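Local coordinates for protein endostatin (Mus musculus, PDB 1KOE) that inhibits angiogenesis as the C-terminal fragment of the collagen XVIII alpha1 chain, and probably binds heparin, at residues P12-M17 and R133-G138; S45-D50 and E126-T131; T137-Q142 and A157-S162. All coordinates share one frame; numbering follows the deposited sequence.

Contact 2 (45-50 with 126-131) is the buried member of the set, with a tyrosine ring packed on backbone. Contact 1 (12-17 with 133-138) is a surface contact of two loops, held by one serine-glutamate bond and a bridging water. Contact 3 (137-142 with 157-162) is partly buried and pairs two strands by backbone bonds. Contacts 1 and 3 share T137 and G138, and their centres are about 6 Å apart. Each lies about 13 Å, centre to centre, from contact 2. The C129-C159 disulfide joins contact 2 to contact 3. Along the chain, contact 2 is nested inside the loop closed by contact 1.

Contact 1: residues P12-M17 and R133-G138; sequences PLSGGM and RTETTG
S14 OG works in both directions. It donates to E135 OE1 at 3.0 Å and accepts from the backbone N of G16 at 3.2 Å. The second bond closes an ST turn. It also fixes the rotation of the serine hydroxyl, which then approaches the glutamate from above the carboxylate plane, 55° out of it. E135 OE1 has another donor: a water at 2.6 Å that also donates to G16 O, giving a second link between the two loops. The E135 side chain starts between its own backbone N and carbonyl carbon (chi1 62°). E135 CB lies 3.4 Å from S14 OG; beyond CG the chain is extended and brings OE1 to the serine. Next to this polar pair the backbones pack closely. G15 C lies 3.1 Å from T134 O. G16 is the centre of an inverse gamma turn with a weak bond from M17 N to G15 O. The contact lies at the surface. It joins the loop between strand 4-8 and helix 19-33 to the loop between helix 129-132 and strand 140-145. Backbone bonds tie G15 to C159 and M17 to W132, while L13 O accepts from NE1 of W114, at the end of strand 112-114.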
loop_
_atom_site.group_PDB
_atom_site.type_symbol
_atom_site.label_atom_id
_atom_site.label_comp_id
_atom_site.label_asym_id
_atom_site.label_seq_id
_atom_site.Cartn_x
_atom_site.Cartn_y
_atom_site.Cartn_z
ATOM N N PRO A 12 -5.098 -10.447 -3.779
ATOM C CA PRO A 12 -5.830 -9.198 -3.567
ATOM C C PRO A 12 -6.692 -9.454 -2.334
ATOM O O PRO A 12 -6.879 -10.618 -1.926
ATOM C CB PRO A 12 -6.691 -9.089 -4.829
ATOM C CG PRO A 12 -6.895 -10.499 -5.249
ATOM C CD PRO A 12 -5.523 -11.107 -5.022
ATOM N N LEU A 13 -7.197 -8.383 -1.732
ATOM C CA LEU A 13 -8.051 -8.488 -0.562
ATOM C C LEU A 13 -9.208 -7.527 -0.706
ATOM O O LEU A 13 -9.079 -6.482 -1.341
ATOM C CB LEU A 13 -7.267 -8.103 0.695
ATOM C CG LEU A 13 -6.143 -9.030 1.208
ATOM C CD1 LEU A 13 -5.579 -8.441 2.505
ATOM C CD2 LEU A 13 -6.674 -10.421 1.461
ATOM N N SER A 14 -10.352 -7.898 -0.152
ATOM C CA SER A 14 -11.505 -7.000 -0.154
ATOM C C SER A 14 -11.274 -6.069 1.052
ATOM O O SER A 14 -10.262 -6.184 1.746
ATOM C CB SER A 14 -12.795 -7.799 0.059
ATOM O OG SER A 14 -12.863 -8.313 1.380
ATOM N N GLY A 15 -12.223 -5.182 1.326
ATOM C CA GLY A 15 -12.088 -4.284 2.452
ATOM C C GLY A 15 -12.196 -4.982 3.805
ATOM O O GLY A 15 -11.847 -4.389 4.822
ATOM N N GLY A 16 -12.725 -6.208 3.826
ATOM C CA GLY A 16 -12.848 -6.958 5.074
ATOM C C GLY A 16 -11.561 -7.731 5.292
ATOM O O GLY A 16 -11.458 -8.896 4.899
ATOM N N MET A 17 -10.583 -7.079 5.927
ATOM C CA MET A 17 -9.251 -7.664 6.158
ATOM C C MET A 17 -8.988 -8.070 7.595
ATOM O O MET A 17 -7.844 -8.375 7.945
ATOM C CB MET A 17 -8.177 -6.636 5.796
ATOM C CG MET A 17 -8.284 -6.071 4.395
ATOM S SD MET A 17 -7.005 -4.844 4.158
ATOM C CE MET A 17 -7.556 -4.039 2.624
ATOM N N ARG A 133 -12.710 -3.507 8.138
ATOM C CA ARG A 133 -13.447 -4.572 8.778
ATOM C C ARG A 133 -14.663 -5.054 7.985
ATOM O O ARG A 133 -15.219 -6.114 8.284
ATOM C CB ARG A 133 -13.872 -4.142 10.191
ATOM C CG ARG A 133 -12.710 -4.028 11.165
ATOM C CD ARG A 133 -13.196 -3.834 12.599
ATOM N NE ARG A 133 -12.049 -3.828 13.505
ATOM C CZ ARG A 133 -11.767 -2.850 14.366
ATOM N NH1 ARG A 133 -12.570 -1.788 14.467
ATOM N NH2 ARG A 133 -10.614 -2.874 15.035
ATOM N N THR A 134 -15.034 -4.343 6.929
ATOM C CA THR A 134 -16.199 -4.760 6.178
ATOM C C THR A 134 -15.966 -4.861 4.683
ATOM O O THR A 134 -15.151 -4.124 4.126
ATOM C CB THR A 134 -17.376 -3.781 6.412
ATOM O OG1 THR A 134 -18.586 -4.340 5.860
ATOM C CG2 THR A 134 -17.086 -2.433 5.756
ATOM N N GLU A 135 -16.658 -5.801 4.054
ATOM C CA GLU A 135 -16.589 -5.966 2.611
ATOM C C GLU A 135 -17.998 -5.783 2.002
ATOM O O GLU A 135 -18.259 -6.198 0.868
ATOM C CB GLU A 135 -15.971 -7.315 2.220
ATOM C CG GLU A 135 -16.724 -8.580 2.673
ATOM C CD GLU A 135 -16.265 -9.797 1.877
ATOM O OE1 GLU A 135 -15.112 -10.235 2.073
ATOM O OE2 GLU A 135 -17.034 -10.293 1.022
ATOM N N THR A 136 -18.887 -5.127 2.745
ATOM C CA THR A 136 -20.251 -4.875 2.269
ATOM C C THR A 136 -20.209 -3.956 1.038
ATOM O O THR A 136 -19.321 -3.086 0.940
ATOM C CB THR A 136 -21.117 -4.244 3.381
ATOM O OG1 THR A 136 -22.489 -4.241 2.973
ATOM C CG2 THR A 136 -20.684 -2.826 3.669
ATOM N N THR A 137 -21.157 -4.124 0.105
ATOM C CA THR A 137 -21.137 -3.299 -1.110
ATOM C C THR A 137 -21.395 -1.815 -0.926
ATOM O O THR A 137 -20.893 -1.000 -1.702
ATOM C CB THR A 137 -22.095 -3.806 -2.214
ATOM O OG1 THR A 137 -23.453 -3.682 -1.777
ATOM C CG2 THR A 137 -21.804 -5.245 -2.569
ATOM N N GLY A 138 -22.183 -1.473 0.088
ATOM C CA GLY A 138 -22.509 -0.088 0.352
ATOM C C GLY A 138 -21.419 0.729 1.009
ATOM O O GLY A 138 -21.437 1.955 0.913
HETATM O O HOH W 1 -13.693 -10.590 4.263
#

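Contact 2: residues S45-D50 and E126-T131; sequences SSRLQD and ESYCET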
loop_
_atom_site.group_PDB
_atom_site.type_symbol
_atom_site.label_atom_id
_atom_site.label_comp_id
_atom_site.label_asym_id
_atom_site.label_seq_id
_atom_site.Cartn_x
_atom_site.Cartn_y
_atom_site.Cartn_z
ATOM N N SER A 45 -4.294 3.638 5.859
ATOM C CA SER A 45 -4.605 4.479 7.018
ATOM C C SER A 45 -5.665 3.664 7.784
ATOM O O SER A 45 -6.355 2.824 7.196
ATOM C CB SER A 45 -5.228 5.813 6.600
ATOM O OG SER A 45 -4.245 6.754 6.227
ATOM N N SER A 46 -5.792 3.884 9.086
ATOM C CA SER A 46 -6.807 3.179 9.870
ATOM C C SER A 46 -7.298 4.133 10.960
ATOM O O SER A 46 -6.849 5.269 11.030
ATOM C CB SER A 46 -6.257 1.869 10.456
ATOM O OG SER A 46 -5.078 2.079 11.239
ATOM N N ARG A 47 -8.211 3.675 11.810
ATOM C CA ARG A 47 -8.764 4.538 12.848
ATOM C C ARG A 47 -7.772 5.348 13.677
ATOM O O ARG A 47 -7.968 6.541 13.879
ATOM C CB ARG A 47 -9.693 3.737 13.775
ATOM C CG ARG A 47 -10.235 4.541 14.966
ATOM C CD ARG A 47 -11.463 3.877 15.591
ATOM N NE ARG A 47 -12.581 3.795 14.637
ATOM C CZ ARG A 47 -13.406 4.802 14.321
ATOM N NH1 ARG A 47 -13.269 6.004 14.888
ATOM N NH2 ARG A 47 -14.339 4.623 13.386
ATOM N N LEU A 48 -6.704 4.707 14.141
ATOM C CA LEU A 48 -5.711 5.376 14.975
ATOM C C LEU A 48 -4.391 5.681 14.277
ATOM O O LEU A 48 -3.453 6.175 14.900
ATOM C CB LEU A 48 -5.396 4.483 16.164
ATOM C CG LEU A 48 -6.588 4.127 17.030
ATOM C CD1 LEU A 48 -6.136 3.049 17.997
ATOM C CD2 LEU A 48 -7.097 5.377 17.760
ATOM N N GLN A 49 -4.345 5.515 12.970
ATOM C CA GLN A 49 -3.089 5.692 12.281
ATOM C C GLN A 49 -3.204 6.296 10.890
ATOM O O GLN A 49 -3.986 5.825 10.081
ATOM C CB GLN A 49 -2.446 4.295 12.165
ATOM C CG GLN A 49 -1.215 4.201 11.302
ATOM C CD GLN A 49 0.066 4.394 12.083
ATOM O OE1 GLN A 49 0.616 3.433 12.638
ATOM N NE2 GLN A 49 0.586 5.623 12.088
ATOM N N ASP A 50 -2.453 7.358 10.637
ATOM C CA ASP A 50 -2.411 7.950 9.304
ATOM C C ASP A 50 -1.325 7.168 8.562
ATOM O O ASP A 50 -0.278 6.844 9.128
ATOM C CB ASP A 50 -1.965 9.406 9.362
ATOM C CG ASP A 50 -2.965 10.287 10.042
ATOM O OD1 ASP A 50 -4.164 10.177 9.720
ATOM O OD2 ASP A 50 -2.566 11.087 10.907
ATOM N N GLU A 126 -14.409 8.270 6.715
ATOM C CA GLU A 126 -15.619 7.909 5.995
ATOM C C GLU A 126 -15.284 7.057 4.778
ATOM O O GLU A 126 -16.179 6.653 4.032
ATOM C CB GLU A 126 -16.388 9.151 5.535
ATOM C CG GLU A 126 -16.772 10.117 6.653
ATOM C CD GLU A 126 -17.724 9.515 7.668
ATOM O OE1 GLU A 126 -18.499 8.601 7.307
ATOM O OE2 GLU A 126 -17.697 9.969 8.833
ATOM N N SER A 127 -14.002 6.767 4.570
ATOM C CA SER A 127 -13.629 5.982 3.410
ATOM C C SER A 127 -12.446 5.039 3.619
ATOM O O SER A 127 -11.425 5.100 2.920
ATOM C CB SER A 127 -13.400 6.884 2.200
ATOM O OG SER A 127 -13.626 6.136 1.019
ATOM N N TYR A 128 -12.592 4.175 4.610
ATOM C CA TYR A 128 -11.586 3.169 4.872
ATOM C C TYR A 128 -12.205 1.841 5.305
ATOM O O TYR A 128 -11.646 1.087 6.110
ATOM C CB TYR A 128 -10.464 3.659 5.804
ATOM C CG TYR A 128 -10.812 4.103 7.211
ATOM C CD1 TYR A 128 -12.090 3.925 7.758
ATOM C CD2 TYR A 128 -9.829 4.701 8.002
ATOM C CE1 TYR A 128 -12.368 4.341 9.076
ATOM C CE2 TYR A 128 -10.091 5.120 9.303
ATOM C CZ TYR A 128 -11.358 4.934 9.835
ATOM O OH TYR A 128 -11.589 5.316 11.136
ATOM N N CYS A 129 -13.357 1.544 4.694
ATOM C CA CYS A 129 -14.095 0.304 4.933
ATOM C C CYS A 129 -14.258 -0.032 6.414
ATOM O O CYS A 129 -14.054 -1.172 6.819
ATOM C CB CYS A 129 -13.436 -0.847 4.174
ATOM S SG CYS A 129 -13.451 -0.594 2.372
ATOM N N GLU A 130 -14.626 0.979 7.201
ATOM C CA GLU A 130 -14.822 0.828 8.639
ATOM C C GLU A 130 -13.561 0.201 9.249
ATOM O O GLU A 130 -13.591 -0.838 9.927
ATOM C CB GLU A 130 -16.100 0.026 8.885
ATOM C CG GLU A 130 -17.308 0.783 8.284
ATOM C CD GLU A 130 -18.592 -0.025 8.180
ATOM O OE1 GLU A 130 -18.713 -1.088 8.831
ATOM O OE2 GLU A 130 -19.488 0.432 7.432
ATOM N N THR A 131 -12.462 0.899 8.987
ATOM C CA THR A 131 -11.124 0.508 9.392
ATOM C C THR A 131 -10.800 -0.931 8.974
ATOM O O THR A 131 -10.280 -1.742 9.739
ATOM C CB THR A 131 -10.774 0.895 10.874
ATOM O OG1 THR A 131 -9.355 0.767 11.083
ATOM C CG2 THR A 131 -11.528 0.064 11.875
#
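The Y128 ring leans obliquely against the backbone at S46 and R47. Its CE2 comes 3.4 Å from S46 C and 3.5 Å from R47 N. One ring face is covered, toward the rim, by T131 CA of its own segment. The guanidinium of R47 has the tyrosine hydroxyl over one face: Y128 OH is 3.6 Å above that plane, again offset toward the rim. The guanidinium and ring planes are 71° apart, and the two side chains cross at about a right angle. The arginine is bent at chi3 (-62°), which turns its end back over the hydroxyl. Y128 OH also lies 3.4 Å from R47 CA. This oxygen is buried by the contact and has no hydrogen-bond partner in the model.

The polar bond between the segments runs from R47 N to T131 OG1 at 3.2 Å and is nearly straight (166°). The threonine's first torsion turns OG1 toward R47 N. The same oxygen packs 3.3 Å from S46 CB. S46 to Q49 form a type I turn, closed by Q49 N to S46 O at 3.2 Å, with S46 N bonded to Q49 O as well.

C129, E130 and T131 all have positive phi and psi, so this short, weakly bonded helix is left-handed. It places T131 beside the ring of Y128. The turn of 45-50 lies in the loop between strands 40-42 and 65-66. S45 O accepts from W132 NE1. Just before and at the helix start, S127 and C129 make backbone bonds to Q142 and T140 of strand 140-145, and C129 is disulfide-bonded to C159, just after strand 155-158.

Contact 3: residues T137-Q142 and A157-S162; sequences TGATGQ and ASCHNS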
loop_
_atom_site.group_PDB
_atom_site.type_symbol
_atom_site.label_atom_id
_atom_site.label_comp_id
_atom_site.label_asym_id
_atom_site.label_seq_id
_atom_site.Cartn_x
_atom_site.Cartn_y
_atom_site.Cartn_z
ATOM N N THR A 137 -21.157 -4.124 0.105
ATOM C CA THR A 137 -21.137 -3.299 -1.110
ATOM C C THR A 137 -21.395 -1.815 -0.926
ATOM O O THR A 137 -20.893 -1.000 -1.702
ATOM C CB THR A 137 -22.095 -3.806 -2.214
ATOM O OG1 THR A 137 -23.453 -3.682 -1.777
ATOM C CG2 THR A 137 -21.804 -5.245 -2.569
ATOM N N GLY A 138 -22.183 -1.473 0.088
ATOM C CA GLY A 138 -22.509 -0.088 0.352
ATOM C C GLY A 138 -21.419 0.729 1.009
ATOM O O GLY A 138 -21.437 1.955 0.913
ATOM N N ALA A 139 -20.478 0.091 1.691
ATOM C CA ALA A 139 -19.408 0.849 2.339
ATOM C C ALA A 139 -18.284 1.123 1.333
ATOM O O ALA A 139 -18.125 0.365 0.370
ATOM C CB ALA A 139 -18.873 0.077 3.526
ATOM N N THR A 140 -17.517 2.193 1.551
ATOM C CA THR A 140 -16.419 2.505 0.644
ATOM C C THR A 140 -15.062 2.649 1.312
ATOM O O THR A 140 -14.948 2.911 2.523
ATOM C CB THR A 140 -16.656 3.801 -0.192
ATOM O OG1 THR A 140 -16.668 4.941 0.671
ATOM C CG2 THR A 140 -17.957 3.711 -0.982
ATOM N N GLY A 141 -14.036 2.514 0.479
ATOM C CA GLY A 141 -12.664 2.674 0.909
ATOM C C GLY A 141 -11.962 3.470 -0.172
ATOM O O GLY A 141 -12.274 3.317 -1.356
ATOM N N GLN A 142 -11.041 4.338 0.221
ATOM C CA GLN A 142 -10.315 5.134 -0.758
ATOM C C GLN A 142 -9.250 4.239 -1.416
ATOM O O GLN A 142 -8.464 3.574 -0.737
ATOM C CB GLN A 142 -9.691 6.369 -0.111
ATOM C CG GLN A 142 -9.619 7.567 -1.038
ATOM C CD GLN A 142 -10.972 8.279 -1.189
ATOM O OE1 GLN A 142 -12.031 7.731 -0.872
ATOM N NE2 GLN A 142 -10.929 9.511 -1.648
ATOM N N ALA A 157 -14.109 3.565 -3.518
ATOM C CA ALA A 157 -14.533 2.293 -4.120
ATOM C C ALA A 157 -15.311 1.413 -3.145
ATOM O O ALA A 157 -15.059 1.442 -1.941
ATOM C CB ALA A 157 -13.301 1.522 -4.641
ATOM N N SER A 158 -16.268 0.647 -3.659
ATOM C CA SER A 158 -17.035 -0.258 -2.808
ATOM C C SER A 158 -16.064 -1.235 -2.143
ATOM O O SER A 158 -15.201 -1.830 -2.810
ATOM C CB SER A 158 -18.037 -1.064 -3.638
ATOM O OG SER A 158 -18.593 -2.145 -2.911
ATOM N N CYS A 159 -16.288 -1.461 -0.855
ATOM C CA CYS A 159 -15.461 -2.355 -0.064
ATOM C C CYS A 159 -15.539 -3.804 -0.489
ATOM O O CYS A 159 -14.724 -4.632 -0.067
ATOM C CB CYS A 159 -15.815 -2.207 1.409
ATOM S SG CYS A 159 -15.449 -0.531 2.004
ATOM N N HIS A 160 -16.525 -4.127 -1.314
ATOM C CA HIS A 160 -16.673 -5.485 -1.781
ATOM C C HIS A 160 -15.641 -5.866 -2.881
ATOM O O HIS A 160 -15.498 -7.041 -3.241
ATOM C CB HIS A 160 -18.106 -5.723 -2.251
ATOM C CG HIS A 160 -18.427 -7.165 -2.445
ATOM N ND1 HIS A 160 -18.411 -7.767 -3.681
ATOM C CD2 HIS A 160 -18.731 -8.130 -1.553
ATOM C CE1 HIS A 160 -18.695 -9.051 -3.545
ATOM N NE2 HIS A 160 -18.895 -9.295 -2.261
ATOM N N ASN A 161 -14.953 -4.867 -3.429
ATOM C CA ASN A 161 -13.924 -5.108 -4.437
ATOM C C ASN A 161 -12.686 -5.781 -3.811
ATOM O O ASN A 161 -12.329 -5.494 -2.661
ATOM C CB ASN A 161 -13.472 -3.775 -5.048
ATOM C CG ASN A 161 -14.453 -3.237 -6.079
ATOM O OD1 ASN A 161 -14.571 -3.775 -7.169
ATOM N ND2 ASN A 161 -15.133 -2.163 -5.738
ATOM N N SER A 162 -12.027 -6.634 -4.592
ATOM C CA SER A 162 -10.798 -7.321 -4.173
ATOM C C SER A 162 -9.670 -6.609 -4.909
ATOM O O SER A 162 -9.512 -6.782 -6.120
ATOM C CB SER A 162 -10.826 -8.814 -4.540
ATOM O OG SER A 162 -11.655 -9.543 -3.646
#
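T137 and H160 lie side by side and point the same way, with T137 CG2 3.7 Å from H160 CB. The methyl sits oblique to the imidazole. S158 reaches back to the same threonine. Its OG, anti to the backbone N (chi1 167°), donates to T137 O at 2.8 Å, tilted somewhat from the carbonyl plane. S158 OG also accepts from H160 N, closing an ST turn. C159 turns its sulfur toward the 137-142 segment: SG is 3.8 Å from A139 CB and 3.3 Å from T140 C.

These groups sit at one end of the beta hairpin of strands 140-145 and 155-158, in a domain of the C-type lectin clan. G141 and A157 are an antiparallel hydrogen-bonded pair. G141 N donates to A157 O at 2.8 Å, and A157 N donates to G141 O. T140 and S158 are the next, non-hydrogen-bonded pair, and their side chains diverge. Beyond it C159 N donates to A139 O at 2.9 Å. The chain then turns away in a type I turn from S158 to N161. There S158 O takes both N161 N and N161 ND2, the latter at 2.9 Å.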